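Probable transcriptional regulator (Rhodococcus jostii, PDB 3ON2) is of uncharacterised function but probably acts as a TetR-family transcriptional regulator that binds DNA through an N-terminal helix-turn-helix. Local coordinates at residues Gly113-Pro118 and Ser122-Ala127; Leu69-Ala74 and His129-Leu134. All blocks are in the same frame, centred on the assembly; numbering follows the deposited sequence. Where two conformers were deposited one is given.

Both contacts use helix 122-144. Contact 1 sits at its first turns, a short loop after the end of helix 105-115. Contact 2 lies further along the same helix, where it runs beside helix 56-81. Their centres are about 13 Å apart, and they touch through Lys115, which lies near His129 in the conformer given. Along the chain, both segments of contact 1 fall between the two of contact 2: a short local turn within a much longer excursion of mostly helical chain. Each contact contributes residues to the pocket holding a bound PG6, a polyether probably from the crystallisation liquor, in the all-helical body of this TetR-like protein.

Contact 1: residues Gly113-Pro118 and Ser122-Ala127; sequences GNKHAP and SQVVEA
Asn114 turns its CG anti to the backbone N (chi1 178°), and Val124 does the same with CG1 (chi1 176°); a chi2 of -77° in Asn114 then turns its amide oxygen toward the forked methyls of the valine. The two side chains cross at about a right angle. OD1 of Asn114 lies 3.4 Å from CG1 of Val124 and 3.5 Å from its CG2, so the oxygen is set between both branches. On the other side of the amide, ND2 of Asn114 is hydrogen-bonded to Asp61 of helix 56-81, which helps fix the rotation of the group.

Lys115 meets the same valine with its base: its CA is 3.9 Å from CG1 of Val124, and its CB is 4.0 Å from that methyl. Beyond this the chain is extended until it bends at its last torsion, and its CE passes 3.9 Å from the carbonyl O of Val125, while CG2 of Val125 comes back to 4.1 Å from the O of Lys115. Phe68 of helix 56-81 also packs on Lys115, whose side chain borders the bound PG6.

The contact joins the C-terminal end of helix 105-115 to the first turns of helix 122-144 across a short loop; chemically it is van der Waals packing, with the polar grip on Asn114 supplied by a third helix, 56-81.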
loop_
_atom_site.group_PDB
_atom_site.type_symbol
_atom_site.label_atom_id
_atom_site.label_comp_id
_atom_site.label_asym_id
_atom_site.label_seq_id
_atom_site.Cartn_x
_atom_site.Cartn_y
_atom_site.Cartn_z
ATOM N N GLY A 113 8.733 2.751 -5.800
ATOM C CA GLY A 113 9.924 3.345 -6.407
ATOM C C GLY A 113 10.998 3.592 -5.364
ATOM O O GLY A 113 12.181 3.396 -5.623
ATOM N N ASN A 114 10.571 4.011 -4.178
ATOM C CA ASN A 114 11.481 4.379 -3.106
ATOM C C ASN A 114 12.072 3.108 -2.506
ATOM O O ASN A 114 13.296 2.990 -2.373
ATOM C CB ASN A 114 10.745 5.229 -2.053
ATOM C CG ASN A 114 11.628 5.617 -0.887
ATOM O OD1 ASN A 114 11.897 4.809 -0.011
ATOM N ND2 ASN A 114 12.073 6.864 -0.868
ATOM N N LYS A 115 11.189 2.159 -2.178
ATOM C CA LYS A 115 11.565 0.884 -1.570
ATOM C C LYS A 115 12.628 0.125 -2.355
ATOM O O LYS A 115 13.481 -0.540 -1.749
ATOM C CB LYS A 115 10.349 -0.022 -1.384
ATOM C CG LYS A 115 10.644 -1.281 -0.581
ATOM C CD LYS A 115 9.428 -2.189 -0.469
ATOM C CE LYS A 115 9.762 -3.498 0.226
ATOM N NZ LYS A 115 10.763 -4.258 -0.563
ATOM N N HIS A 116 12.570 0.197 -3.687
ATOM C CA HIS A 116 13.531 -0.542 -4.515
ATOM C C HIS A 116 14.595 0.327 -5.199
ATOM O O HIS A 116 15.266 -0.137 -6.127
ATOM C CB HIS A 116 12.799 -1.427 -5.526
ATOM C CG HIS A 116 11.835 -2.375 -4.893
ATOM N ND1 HIS A 116 12.208 -3.618 -4.431
ATOM C CD2 HIS A 116 10.515 -2.249 -4.616
ATOM C CE1 HIS A 116 11.159 -4.220 -3.898
ATOM N NE2 HIS A 116 10.119 -3.410 -3.998
ATOM N N ALA A 117 14.763 1.573 -4.752
ATOM C CA ALA A 117 15.861 2.406 -5.261
ATOM C C ALA A 117 17.168 1.960 -4.596
ATOM O O ALA A 117 17.143 1.459 -3.452
ATOM C CB ALA A 117 15.614 3.888 -4.993
ATOM N N PRO A 118 18.309 2.110 -5.317
ATOM C CA PRO A 118 19.637 1.902 -4.738
ATOM C C PRO A 118 19.731 2.623 -3.405
ATOM O O PRO A 118 19.410 3.807 -3.341
ATOM C CB PRO A 118 20.564 2.593 -5.743
ATOM C CG PRO A 118 19.874 2.434 -7.049
ATOM C CD PRO A 118 18.380 2.378 -6.768
ATOM N N SER A 122 16.321 1.578 5.333
ATOM C CA SER A 122 15.907 0.355 6.027
ATOM C C SER A 122 14.483 0.421 6.613
ATOM O O SER A 122 13.759 -0.576 6.590
ATOM C CB SER A 122 16.906 0.012 7.132
ATOM O OG SER A 122 17.087 1.122 8.003
ATOM N N GLN A 123 14.069 1.584 7.123
ATOM C CA GLN A 123 12.722 1.671 7.698
ATOM C C GLN A 123 11.643 1.541 6.617
ATOM O O GLN A 123 10.574 0.976 6.879
ATOM C CB GLN A 123 12.513 2.919 8.564
ATOM C CG GLN A 123 12.368 4.234 7.812
ATOM C CD GLN A 123 13.704 4.878 7.444
ATOM O OE1 GLN A 123 14.788 4.285 7.614
ATOM N NE2 GLN A 123 13.632 6.117 6.939
ATOM N N VAL A 124 11.938 2.037 5.408
ATOM C CA VAL A 124 11.042 1.833 4.260
ATOM C C VAL A 124 11.020 0.346 3.880
ATOM O O VAL A 124 9.933 -0.252 3.727
ATOM C CB VAL A 124 11.421 2.697 3.035
ATOM C CG1 VAL A 124 10.514 2.371 1.845
ATOM C CG2 VAL A 124 11.331 4.214 3.387
ATOM N N VAL A 125 12.211 -0.238 3.710
ATOM C CA VAL A 125 12.326 -1.662 3.365
ATOM C C VAL A 125 11.541 -2.527 4.362
ATOM O O VAL A 125 10.766 -3.390 3.942
ATOM C CB VAL A 125 13.808 -2.137 3.268
ATOM C CG1 VAL A 125 13.878 -3.649 3.017
ATOM C CG2 VAL A 125 14.554 -1.380 2.170
ATOM N N GLU A 126 11.720 -2.274 5.666
ATOM C CA GLU A 126 11.036 -3.051 6.735
ATOM C C GLU A 126 9.512 -2.909 6.724
ATOM O O GLU A 126 8.782 -3.884 6.929
ATOM C CB GLU A 126 11.560 -2.656 8.122
ATOM C CG GLU A 126 12.956 -3.210 8.449
ATOM C CD GLU A 126 13.546 -2.633 9.740
ATOM O OE1 GLU A 126 12.758 -2.100 10.567
ATOM O OE2 GLU A 126 14.792 -2.719 9.927
ATOM N N ALA A 127 9.044 -1.680 6.515
ATOM C CA ALA A 127 7.617 -1.396 6.391
ATOM C C ALA A 127 6.994 -2.147 5.195
ATOM O O ALA A 127 5.908 -2.712 5.327
ATOM C CB ALA A 127 7.392 0.118 6.270
#

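Contact 2: residues Leu69-Ala74 and His129-Leu134; sequences LRLTAA and HASMDL
Helices 56-81 and 122-144 run side by side in nearly the same direction, with the axes of 69-74 and 129-134 inclined by 17° and 8.8 Å apart at their closest. Thr72 and Ser131 are the closest pair of the two backbones, their CA atoms 4.7 Å apart. Between these two residues lies the one hydrogen bond of the contact: OG1 of Thr72 and OG of Ser131 are 2.7 Å apart, and either hydroxyl could be the donor. Both oxygens stand anti to their own carbonyl carbon (chi1 -61° in Thr72, -47° in Ser131), which sends each hydroxyl back toward the N-terminal end of its helix. OG1 of Thr72 also packs close to the serine backbone, 3.3 Å from CA of Ser131, and CB of Ala130 touches it from 4.2 Å. A weak hydrogen bond to the carbonyl of Phe68, one turn earlier, gives OG1 a second partner.

Leu71 closes in beside the hydroxyl pair, its CD2 4.1 Å from OG of Ser131. The same side chain also touches Tyr97 and Phe100 of helix 86-103 and Met111 of helix 105-115, while Phe68 touches Ser131.

Leu71, Ser131 and Met132 all belong to the PG6 pocket, and the side chain of Ser131 comes within about 3 Å of the polyether. The small Thr72, Ala130 and Ser131 are consistent with the short CA separation, and the hydroxyl bond ties the helices together where the serine, partly enclosed by apolar side chains, may also offer its hydroxyl to the pocket.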
loop_
_atom_site.group_PDB
_atom_site.type_symbol
_atom_site.label_atom_id
_atom_site.label_comp_id
_atom_site.label_asym_id
_atom_site.label_seq_id
_atom_site.Cartn_x
_atom_site.Cartn_y
_atom_site.Cartn_z
ATOM N N LEU A 69 2.962 1.528 5.995
ATOM C CA LEU A 69 2.303 1.339 7.303
ATOM C C LEU A 69 0.782 1.360 7.147
ATOM O O LEU A 69 0.056 0.504 7.706
ATOM C CB LEU A 69 2.771 2.410 8.298
ATOM C CG LEU A 69 4.211 2.194 8.776
ATOM C CD1 LEU A 69 4.645 3.348 9.676
ATOM C CD2 LEU A 69 4.384 0.864 9.508
ATOM N N ARG A 70 0.302 2.307 6.352
ATOM C CA ARG A 70 -1.128 2.456 6.082
ATOM C C ARG A 70 -1.695 1.335 5.224
ATOM O O ARG A 70 -2.846 0.922 5.427
ATOM C CB ARG A 70 -1.427 3.825 5.465
ATOM C CG ARG A 70 -1.269 4.958 6.477
ATOM C CD ARG A 70 -1.721 6.246 5.855
ATOM N NE ARG A 70 -0.623 6.862 5.159
ATOM C CZ ARG A 70 -0.765 7.672 4.118
ATOM N NH1 ARG A 70 -1.978 7.918 3.606
ATOM N NH2 ARG A 70 0.317 8.205 3.571
ATOM N N LEU A 71 -0.901 0.838 4.276
ATOM C CA LEU A 71 -1.332 -0.309 3.473
ATOM C C LEU A 71 -1.472 -1.553 4.348
ATOM O O LEU A 71 -2.461 -2.289 4.240
ATOM C CB LEU A 71 -0.362 -0.588 2.308
ATOM C CG LEU A 71 -0.575 -1.898 1.517
ATOM C CD1 LEU A 71 -1.997 -1.997 0.860
ATOM C CD2 LEU A 71 0.516 -2.032 0.459
ATOM N N THR A 72 -0.481 -1.790 5.210
ATOM C CA THR A 72 -0.584 -2.893 6.164
ATOM C C THR A 72 -1.837 -2.746 7.056
ATOM O O THR A 72 -2.600 -3.694 7.226
ATOM C CB THR A 72 0.692 -3.022 7.036
ATOM O OG1 THR A 72 1.814 -3.288 6.192
ATOM C CG2 THR A 72 0.543 -4.166 8.062
ATOM N N ALA A 73 -2.046 -1.556 7.613
ATOM C CA ALA A 73 -3.240 -1.263 8.396
ATOM C C ALA A 73 -4.538 -1.616 7.634
ATOM O O ALA A 73 -5.418 -2.275 8.188
ATOM C CB ALA A 73 -3.238 0.228 8.850
ATOM N N ALA A 74 -4.625 -1.236 6.357
ATOM C CA ALA A 74 -5.787 -1.508 5.518
ATOM C C ALA A 74 -6.011 -2.997 5.272
ATOM O O ALA A 74 -7.155 -3.479 5.306
ATOM C CB ALA A 74 -5.654 -0.769 4.164
ATOM N N HIS A 129 8.151 -4.924 3.744
ATOM C CA HIS A 129 8.168 -6.351 4.068
ATOM C C HIS A 129 7.038 -6.759 5.015
ATOM O O HIS A 129 6.564 -7.892 4.954
ATOM C CB HIS A 129 9.543 -6.776 4.602
ATOM C CG HIS A 129 10.618 -6.754 3.561
ATOM N ND1 HIS A 129 11.824 -7.405 3.716
ATOM C CD2 HIS A 129 10.654 -6.181 2.333
ATOM C CE1 HIS A 129 12.568 -7.213 2.641
ATOM N NE2 HIS A 129 11.878 -6.478 1.784
ATOM N N ALA A 130 6.584 -5.836 5.863
ATOM C CA ALA A 130 5.451 -6.126 6.767
ATOM C C ALA A 130 4.121 -6.399 6.059
ATOM O O ALA A 130 3.379 -7.302 6.464
ATOM C CB ALA A 130 5.280 -4.990 7.812
ATOM N N SER A 131 3.823 -5.612 5.017
ATOM C CA SER A 131 2.611 -5.797 4.222
ATOM C C SER A 131 2.648 -7.207 3.613
ATOM O O SER A 131 1.658 -7.952 3.647
ATOM C CB SER A 131 2.495 -4.689 3.130
ATOM O OG SER A 131 2.734 -3.332 3.619
HETATM N N MSE A 132 3.803 -7.591 3.079
HETATM C CA MSE A 132 3.943 -8.900 2.451
HETATM C C MSE A 132 3.878 -10.043 3.462
HETATM O O MSE A 132 3.219 -11.044 3.203
HETATM C CB MSE A 132 5.223 -8.988 1.596
HETATM C CG MSE A 132 5.437 -10.379 0.920
HETATM SE SE MSE A 132 4.045 -10.895 -0.382
HETATM C CE MSE A 132 4.482 -9.593 -1.767
ATOM N N ASP A 133 4.551 -9.881 4.612
ATOM C CA ASP A 133 4.518 -10.859 5.729
ATOM C C ASP A 133 3.106 -11.205 6.177
ATOM O O ASP A 133 2.781 -12.381 6.384
ATOM C CB ASP A 133 5.319 -10.337 6.943
ATOM C CG ASP A 133 6.821 -10.407 6.738
ATOM O OD1 ASP A 133 7.281 -10.948 5.705
ATOM O OD2 ASP A 133 7.554 -9.899 7.628
ATOM N N LEU A 134 2.274 -10.170 6.317
ATOM C CA LEU A 134 0.842 -10.318 6.603
ATOM C C LEU A 134 0.183 -11.318 5.640
ATOM O O LEU A 134 -0.454 -12.287 6.058
ATOM C CB LEU A 134 0.160 -8.948 6.502
ATOM C CG LEU A 134 -1.297 -8.764 6.932
ATOM C CD1 LEU A 134 -2.243 -9.336 5.891
ATOM C CD2 LEU A 134 -1.532 -9.407 8.292
#